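Local coordinates for excinuclease ABC, subunit A. (Deinococcus radiodurans, PDB 2VF7), which binds DNA and, as an ATP-hydrolysing, zinc-containing UvrA-family member of the ABC superfamily, probably takes part in recognising DNA damage for excision repair, at residues A150-H155 with C287-G292; V160-E165 with Y281-E286. The protein carries 1 engineered substitution. All blocks are in the same frame, centred on the assembly; numbering follows the deposited sequence.

Contact 1: residues A150-H155 with C287-G292; sequences ACPECH and CPLCHG. With ZN (zinc ion), chain F.
Cys-151 and Cys-154 on one loop and Cys-287 and Cys-290 on the other give all four sulfurs to a single zinc ion, with SG to ZN distances of 2.4 Å for Cys-151 and 2.0 Å for Cys-290. The first cysteine of each pair holds SG anti to its backbone N (chi1 165° in Cys-151), whereas the second tucks SG between N and the carbonyl carbon. Weak N-H to sulfur bonds brace the first thiolates: Glu-153 N points to Cys-151 SG, and Cys-290 N to Cys-287 SG. Glu-153 runs across the cluster. Its CB lies 3.7 Å from Cys-287 SG, CG rests 3.9 Å from Leu-289 CB, CD and OE1 each lie 3.6 Å from CD of Pro-288, and the chain crosses the CG-CD side of that proline at about a right angle, OE2 3.3 Å from its CG. Leu-289 covers the other loop in return, its CD2 branch 3.5 Å from Cys-151 SG and also against CD of Pro-152. Backbone hydrogen bonds between Cys-151 and Arg-294 and between Cys-287 and Gly-158 tie the loops to adjoining residues. Two CxxC pairs, far apart in sequence yet sharing one metal, make this a Cys4 zinc site.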
ATOM      1  N   ALA A 150      17.945 -17.973  11.516  1.00 65.14           N
ATOM      2  CA  ALA A 150      17.080 -18.805  12.353  1.00 65.30           C
ATOM      3  C   ALA A 150      17.624 -20.212  12.585  1.00 65.58           C
ATOM      4  O   ALA A 150      18.089 -20.873  11.648  1.00 65.63           O
ATOM      5  CB  ALA A 150      15.689 -18.879  11.750  1.00 64.81           C
ATOM      6  N   CYS A 151      17.556 -20.659  13.840  1.00 65.79           N
ATOM      7  CA  CYS A 151      17.870 -22.041  14.204  1.00 65.96           C
ATOM      8  C   CYS A 151      17.010 -22.996  13.369  1.00 66.29           C
ATOM      9  O   CYS A 151      15.797 -22.824  13.301  1.00 66.29           O
ATOM     10  CB  CYS A 151      17.616 -22.253  15.697  1.00 65.88           C
ATOM     11  SG  CYS A 151      17.541 -23.965  16.254  1.00 65.31           S
ATOM     12  N   PRO A 152      17.641 -23.993  12.722  1.00 66.66           N
ATOM     13  CA  PRO A 152      16.935 -24.980  11.872  1.00 66.89           C
ATOM     14  C   PRO A 152      15.991 -25.960  12.609  1.00 67.08           C
ATOM     15  O   PRO A 152      15.106 -26.548  11.972  1.00 67.04           O
ATOM     16  CB  PRO A 152      18.075 -25.753  11.189  1.00 66.90           C
ATOM     17  CG  PRO A 152      19.340 -24.975  11.479  1.00 67.04           C
ATOM     18  CD  PRO A 152      19.095 -24.236  12.756  1.00 66.79           C
ATOM     19  N   GLU A 153      16.191 -26.140  13.920  1.00 67.18           N
ATOM     20  CA  GLU A 153      15.326 -26.981  14.770  1.00 67.27           C
ATOM     21  C   GLU A 153      13.927 -26.388  15.005  1.00 67.12           C
ATOM     22  O   GLU A 153      12.921 -27.091  14.897  1.00 67.28           O
ATOM     23  CB  GLU A 153      16.000 -27.228  16.125  1.00 67.23           C
ATOM     24  CG  GLU A 153      16.729 -28.551  16.252  1.00 68.61           C
ATOM     25  CD  GLU A 153      16.151 -29.467  17.330  1.00 69.65           C
ATOM     26  OE1 GLU A 153      14.914 -29.638  17.398  1.00 70.10           O
ATOM     27  OE2 GLU A 153      16.951 -30.029  18.110  1.00 69.73           O
ATOM     28  N   CYS A 154      13.871 -25.102  15.346  1.00 66.89           N
ATOM     29  CA  CYS A 154      12.614 -24.459  15.722  1.00 66.61           C
ATOM     30  C   CYS A 154      12.190 -23.442  14.677  1.00 66.61           C
ATOM     31  O   CYS A 154      11.036 -23.009  14.655  1.00 66.43           O
ATOM     32  CB  CYS A 154      12.735 -23.809  17.102  1.00 66.45           C
ATOM     33  SG  CYS A 154      14.100 -22.631  17.275  1.00 66.38           S
ATOM     34  N   HIS A 155      13.134 -23.109  13.795  1.00 66.87           N
ATOM     35  CA  HIS A 155      12.982 -22.078  12.753  1.00 67.22           C
ATOM     36  C   HIS A 155      12.812 -20.690  13.355  1.00 66.99           C
ATOM     37  O   HIS A 155      12.005 -19.885  12.877  1.00 67.11           O
ATOM     38  CB  HIS A 155      11.848 -22.398  11.769  1.00 67.51           C
ATOM     39  CG  HIS A 155      11.995 -23.718  11.082  1.00 68.74           C
ATOM     40  ND1 HIS A 155      11.103 -24.754  11.263  1.00 69.99           N
ATOM     41  CD2 HIS A 155      12.933 -24.175  10.217  1.00 70.16           C
ATOM     42  CE1 HIS A 155      11.483 -25.792  10.538  1.00 70.49           C
ATOM     43  NE2 HIS A 155      12.592 -25.467   9.894  1.00 70.80           N
ATOM     44  N   CYS A 287      13.212 -25.664  22.441  1.00 63.79           N
ATOM     45  CA  CYS A 287      14.219 -26.057  21.455  1.00 63.82           C
ATOM     46  C   CYS A 287      15.511 -26.455  22.158  1.00 63.86           C
ATOM     47  O   CYS A 287      15.940 -25.745  23.060  1.00 63.87           O
ATOM     48  CB  CYS A 287      14.500 -24.886  20.529  1.00 63.81           C
ATOM     49  SG  CYS A 287      15.665 -25.232  19.248  1.00 62.82           S
ATOM     50  N   PRO A 288      16.110 -27.608  21.781  1.00 64.13           N
ATOM     51  CA  PRO A 288      17.369 -28.076  22.386  1.00 64.40           C
ATOM     52  C   PRO A 288      18.668 -27.617  21.696  1.00 64.63           C
ATOM     53  O   PRO A 288      19.725 -27.671  22.317  1.00 64.48           O
ATOM     54  CB  PRO A 288      17.237 -29.604  22.334  1.00 64.33           C
ATOM     55  CG  PRO A 288      16.162 -29.893  21.289  1.00 64.17           C
ATOM     56  CD  PRO A 288      15.604 -28.579  20.796  1.00 64.21           C
ATOM     57  N   LEU A 289      18.590 -27.175  20.439  1.00 65.16           N
ATOM     58  CA  LEU A 289      19.752 -26.600  19.737  1.00 65.60           C
ATOM     59  C   LEU A 289      20.012 -25.127  20.132  1.00 65.92           C
ATOM     60  O   LEU A 289      21.124 -24.630  20.005  1.00 65.71           O
ATOM     61  CB  LEU A 289      19.602 -26.749  18.209  1.00 65.60           C
ATOM     62  CG  LEU A 289      20.795 -26.359  17.317  1.00 65.32           C
ATOM     63  CD1 LEU A 289      21.898 -27.420  17.327  1.00 65.35           C
ATOM     64  CD2 LEU A 289      20.352 -26.069  15.888  1.00 65.31           C
ATOM     65  N   CYS A 290      18.969 -24.440  20.589  1.00 66.48           N
ATOM     66  CA  CYS A 290      19.084 -23.079  21.117  1.00 66.80           C
ATOM     67  C   CYS A 290      18.169 -22.951  22.345  1.00 67.27           C
ATOM     68  O   CYS A 290      16.989 -22.561  22.239  1.00 67.51           O
ATOM     69  CB  CYS A 290      18.750 -22.043  20.035  1.00 66.67           C
ATOM     70  SG  CYS A 290      17.144 -22.264  19.198  1.00 66.52           S
ATOM     71  N   HIS A 291      18.727 -23.287  23.505  1.00 67.53           N
ATOM     72  CA  HIS A 291      17.957 -23.552  24.725  1.00 68.06           C
ATOM     73  C   HIS A 291      17.215 -22.340  25.297  1.00 68.10           C
ATOM     74  O   HIS A 291      17.329 -22.032  26.486  1.00 68.19           O
ATOM     75  CB  HIS A 291      18.875 -24.153  25.798  1.00 68.39           C
ATOM     76  CG  HIS A 291      19.763 -25.251  25.297  1.00 69.23           C
ATOM     77  ND1 HIS A 291      20.964 -25.008  24.666  1.00 69.80           N
ATOM     78  CD2 HIS A 291      19.631 -26.597  25.345  1.00 70.62           C
ATOM     79  CE1 HIS A 291      21.532 -26.155  24.345  1.00 70.55           C
ATOM     80  NE2 HIS A 291      20.743 -27.136  24.747  1.00 70.84           N
ATOM     81  N   GLY A 292      16.427 -21.679  24.453  1.00 68.13           N
ATOM     82  CA  GLY A 292      15.774 -20.426  24.812  1.00 68.25           C
ATOM     83  C   GLY A 292      16.006 -19.369  23.747  1.00 68.08           C
ATOM     84  O   GLY A 292      15.057 -18.771  23.248  1.00 68.09           O
TER
HETATM   85 ZN    ZN F 903      16.014 -23.515  18.099  0.50 59.21          ZN

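Contact 2: residues V160-E165 with Y281-E286; sequences VYTVTE and YMISEE
Val-160 to Thr-162 pair with Ile-283 to Glu-285 as a two-stranded antiparallel sheet, the short strand axes 5.2 Å apart at closest approach. Val-160 with Glu-285 and Thr-162 with Ile-283 are hydrogen-bonded pairs; Tyr-161 with Ser-284, between them, is a non-hydrogen-bonded pair. The bonds are uneven: Val-160 N reaches Glu-285 O at 2.7 Å, while the return bond from Glu-285 N to Val-160 O is longer and more bent (136° at the hydrogen). Around Thr-162 both bonds are nearly straight, although Ile-283 N sits well above the plane of the carbonyl that receives it.

The more enclosed part is where Tyr-161 and Met-282 meet helix 258-268. Met-282 SD approaches the Tyr-161 ring obliquely, 5.1 Å from its centroid, in a Met-aromatic contact, and Phe-266 of that helix meets both side chains. Val-163, buried, sets CG2 3.2 Å from Tyr-281 O and packs on Arg-259 and Phe-221. An alanine in place of Tyr-161 would probably open a gap beside Met-282 and Phe-266 and leave the water bound to Ser-284 without its phenol partner.

The opposite face is more exposed. There Ile-283, with CG1 between N and the carbonyl carbon (chi1 44°), slants across Thr-162, its CG1 3.2 Å from OG1 of that threonine, and CD1 reaches CG2 of Thr-164. Glu-285 touches Val-160 O through CB, but its carboxylate leads away from the neighbouring strand. Back on the tyrosine face, Ser-284 OG is hydrogen-bonded to Arg-159 NH2 and lies 3.4 Å from Tyr-161 CE2; one water joins that OG to Tyr-161 OH, 2.7 Å from each.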
ATOM      1  N   VAL A 160       9.936 -26.082  20.338  1.00 63.43           N
ATOM      2  CA  VAL A 160       9.709 -27.201  19.415  1.00 63.39           C
ATOM      3  C   VAL A 160       8.322 -27.817  19.650  1.00 63.26           C
ATOM      4  O   VAL A 160       7.986 -28.163  20.786  1.00 63.27           O
ATOM      5  CB  VAL A 160      10.856 -28.252  19.531  1.00 63.17           C
ATOM      6  CG1 VAL A 160      10.392 -29.654  19.143  1.00 63.47           C
ATOM      7  CG2 VAL A 160      12.047 -27.823  18.688  1.00 63.02           C
ATOM      8  N   TYR A 161       7.539 -27.956  18.573  1.00 63.19           N
ATOM      9  CA  TYR A 161       6.118 -28.327  18.663  1.00 63.15           C
ATOM     10  C   TYR A 161       5.754 -29.701  18.078  1.00 62.67           C
ATOM     11  O   TYR A 161       5.982 -29.980  16.901  1.00 62.47           O
ATOM     12  CB  TYR A 161       5.233 -27.230  18.032  1.00 64.08           C
ATOM     13  CG  TYR A 161       5.240 -25.917  18.787  1.00 64.76           C
ATOM     14  CD1 TYR A 161       6.049 -24.859  18.376  1.00 65.08           C
ATOM     15  CD2 TYR A 161       4.437 -25.734  19.916  1.00 65.55           C
ATOM     16  CE1 TYR A 161       6.066 -23.655  19.069  1.00 65.42           C
ATOM     17  CE2 TYR A 161       4.449 -24.534  20.617  1.00 65.68           C
ATOM     18  CZ  TYR A 161       5.265 -23.502  20.189  1.00 65.44           C
ATOM     19  OH  TYR A 161       5.280 -22.316  20.882  1.00 65.89           O
ATOM     20  N   THR A 162       5.173 -30.558  18.913  1.00 62.09           N
ATOM     21  CA  THR A 162       4.757 -31.878  18.470  1.00 61.41           C
ATOM     22  C   THR A 162       3.269 -32.137  18.674  1.00 60.90           C
ATOM     23  O   THR A 162       2.525 -31.304  19.201  1.00 60.43           O
ATOM     24  CB  THR A 162       5.578 -33.021  19.113  1.00 61.52           C
ATOM     25  OG1 THR A 162       5.914 -32.689  20.464  1.00 62.65           O
ATOM     26  CG2 THR A 162       6.859 -33.278  18.330  1.00 62.40           C
ATOM     27  N   VAL A 163       2.853 -33.317  18.236  1.00 60.36           N
ATOM     28  CA  VAL A 163       1.469 -33.718  18.268  1.00 59.87           C
ATOM     29  C   VAL A 163       1.439 -35.235  18.475  1.00 59.57           C
ATOM     30  O   VAL A 163       2.290 -35.963  17.953  1.00 59.51           O
ATOM     31  CB  VAL A 163       0.759 -33.237  16.983  1.00 59.91           C
ATOM     32  CG1 VAL A 163       0.740 -34.302  15.900  1.00 59.55           C
ATOM     33  CG2 VAL A 163      -0.612 -32.765  17.306  1.00 60.60           C
ATOM     34  N   THR A 164       0.500 -35.705  19.289  1.00 59.21           N
ATOM     35  CA  THR A 164       0.416 -37.135  19.610  1.00 58.73           C
ATOM     36  C   THR A 164      -1.009 -37.619  19.453  1.00 58.58           C
ATOM     37  O   THR A 164      -1.912 -36.818  19.247  1.00 58.85           O
ATOM     38  CB  THR A 164       0.870 -37.442  21.045  1.00 58.57           C
ATOM     39  OG1 THR A 164       0.198 -36.567  21.945  1.00 58.24           O
ATOM     40  CG2 THR A 164       2.367 -37.271  21.198  1.00 58.61           C
ATOM     41  N   GLU A 165      -1.212 -38.930  19.549  1.00 58.34           N
ATOM     42  CA  GLU A 165      -2.555 -39.480  19.520  1.00 57.89           C
ATOM     43  C   GLU A 165      -3.383 -38.999  20.707  1.00 57.82           C
ATOM     44  O   GLU A 165      -4.539 -38.642  20.529  1.00 57.78           O
ATOM     45  CB  GLU A 165      -2.531 -40.999  19.460  1.00 57.98           C
ATOM     46  CG  GLU A 165      -3.915 -41.611  19.387  1.00 58.65           C
ATOM     47  CD  GLU A 165      -3.892 -43.080  19.062  1.00 60.63           C
ATOM     48  OE1 GLU A 165      -2.795 -43.672  19.094  1.00 62.06           O
ATOM     49  OE2 GLU A 165      -4.975 -43.647  18.783  1.00 61.11           O
ATOM     50  N   TYR A 281      -4.309 -28.825  21.169  1.00 65.57           N
ATOM     51  CA  TYR A 281      -4.049 -30.194  20.697  1.00 65.46           C
ATOM     52  C   TYR A 281      -2.568 -30.419  20.392  1.00 65.69           C
ATOM     53  O   TYR A 281      -2.202 -31.373  19.690  1.00 65.92           O
ATOM     54  CB  TYR A 281      -4.893 -30.493  19.451  1.00 65.38           C
ATOM     55  CG  TYR A 281      -6.327 -30.058  19.604  1.00 65.48           C
ATOM     56  CD1 TYR A 281      -7.261 -30.888  20.224  1.00 64.54           C
ATOM     57  CD2 TYR A 281      -6.754 -28.807  19.145  1.00 64.86           C
ATOM     58  CE1 TYR A 281      -8.582 -30.489  20.376  1.00 64.28           C
ATOM     59  CE2 TYR A 281      -8.080 -28.399  19.301  1.00 64.26           C
ATOM     60  CZ  TYR A 281      -8.981 -29.251  19.918  1.00 64.58           C
ATOM     61  OH  TYR A 281     -10.293 -28.871  20.088  1.00 66.07           O
ATOM     62  N   MET A 282      -1.724 -29.537  20.926  1.00 65.60           N
ATOM     63  CA  MET A 282      -0.290 -29.593  20.708  1.00 65.54           C
ATOM     64  C   MET A 282       0.459 -29.793  22.011  1.00 66.05           C
ATOM     65  O   MET A 282      -0.103 -29.620  23.096  1.00 66.55           O
ATOM     66  CB  MET A 282       0.191 -28.314  20.050  1.00 65.27           C
ATOM     67  CG  MET A 282       0.269 -28.376  18.537  1.00 65.18           C
ATOM     68  SD  MET A 282       0.908 -26.833  17.839  1.00 65.48           S
ATOM     69  CE  MET A 282      -0.582 -25.873  17.860  1.00 63.04           C
ATOM     70  N   ILE A 283       1.727 -30.170  21.907  1.00 66.07           N
ATOM     71  CA  ILE A 283       2.593 -30.244  23.080  1.00 66.34           C
ATOM     72  C   ILE A 283       3.824 -29.345  22.869  1.00 66.40           C
ATOM     73  O   ILE A 283       4.396 -29.317  21.780  1.00 66.07           O
ATOM     74  CB  ILE A 283       2.927 -31.722  23.482  1.00 66.29           C
ATOM     75  CG1 ILE A 283       3.271 -32.572  22.259  1.00 66.74           C
ATOM     76  CG2 ILE A 283       1.724 -32.369  24.190  1.00 65.33           C
ATOM     77  CD1 ILE A 283       3.688 -34.006  22.582  1.00 67.06           C
ATOM     78  N   SER A 284       4.190 -28.575  23.897  1.00 66.76           N
ATOM     79  CA  SER A 284       5.234 -27.544  23.761  1.00 66.86           C
ATOM     80  C   SER A 284       6.472 -27.818  24.608  1.00 66.70           C
ATOM     81  O   SER A 284       6.375 -28.184  25.788  1.00 66.94           O
ATOM     82  CB  SER A 284       4.682 -26.144  24.065  1.00 67.10           C
ATOM     83  OG  SER A 284       5.635 -25.136  23.772  1.00 67.26           O
ATOM     84  N   GLU A 285       7.631 -27.627  23.982  1.00 66.22           N
ATOM     85  CA  GLU A 285       8.923 -27.926  24.585  1.00 66.10           C
ATOM     86  C   GLU A 285       9.936 -26.892  24.112  1.00 65.68           C
ATOM     87  O   GLU A 285       9.813 -26.349  23.016  1.00 65.75           O
ATOM     88  CB  GLU A 285       9.377 -29.327  24.167  1.00 66.09           C
ATOM     89  CG  GLU A 285      10.628 -29.836  24.856  1.00 67.43           C
ATOM     90  CD  GLU A 285      10.366 -30.302  26.279  1.00 69.15           C
ATOM     91  OE1 GLU A 285      10.969 -29.738  27.222  1.00 68.48           O
ATOM     92  OE2 GLU A 285       9.544 -31.226  26.446  1.00 70.43           O
ATOM     93  N   GLU A 286      10.936 -26.619  24.938  1.00 65.21           N
ATOM     94  CA  GLU A 286      12.008 -25.713  24.543  1.00 64.97           C
ATOM     95  C   GLU A 286      12.931 -26.386  23.526  1.00 64.47           C
ATOM     96  O   GLU A 286      13.357 -27.538  23.716  1.00 64.11           O
ATOM     97  CB  GLU A 286      12.806 -25.223  25.758  1.00 65.11           C
ATOM     98  CG  GLU A 286      11.950 -24.797  26.956  1.00 66.41           C
ATOM     99  CD  GLU A 286      11.680 -25.940  27.942  1.00 67.75           C
ATOM    100  OE1 GLU A 286      12.634 -26.374  28.641  1.00 68.48           O
ATOM    101  OE2 GLU A 286      10.516 -26.398  28.024  1.00 67.42           O
TER
HETATM  102  O   HOH W   1       5.141 -22.480  23.570  1.00 60.87           O

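In the fold
Contact 2 follows on from contact 1: Glu-286 runs straight into Cys-287, and a short connection leads from His-155 to Val-160, so the paired strands lead out from the metal site toward the insertion between Cys-154 and Cys-287. Val-160 is where the two contacts touch. Its CG2 lies 3.6 Å from Glu-153 OE1 and 3.9 Å from Cys-287 CA, and its side chain comes within about 6 Å of the zinc ion. The insertion includes the region assigned to the UvrA DNA-binding domain, so zinc site and sheet probably close its base together. The contact centres lie 15 Å apart and about 31 and 30 Å from the centre of the chain, away from the ADP pockets.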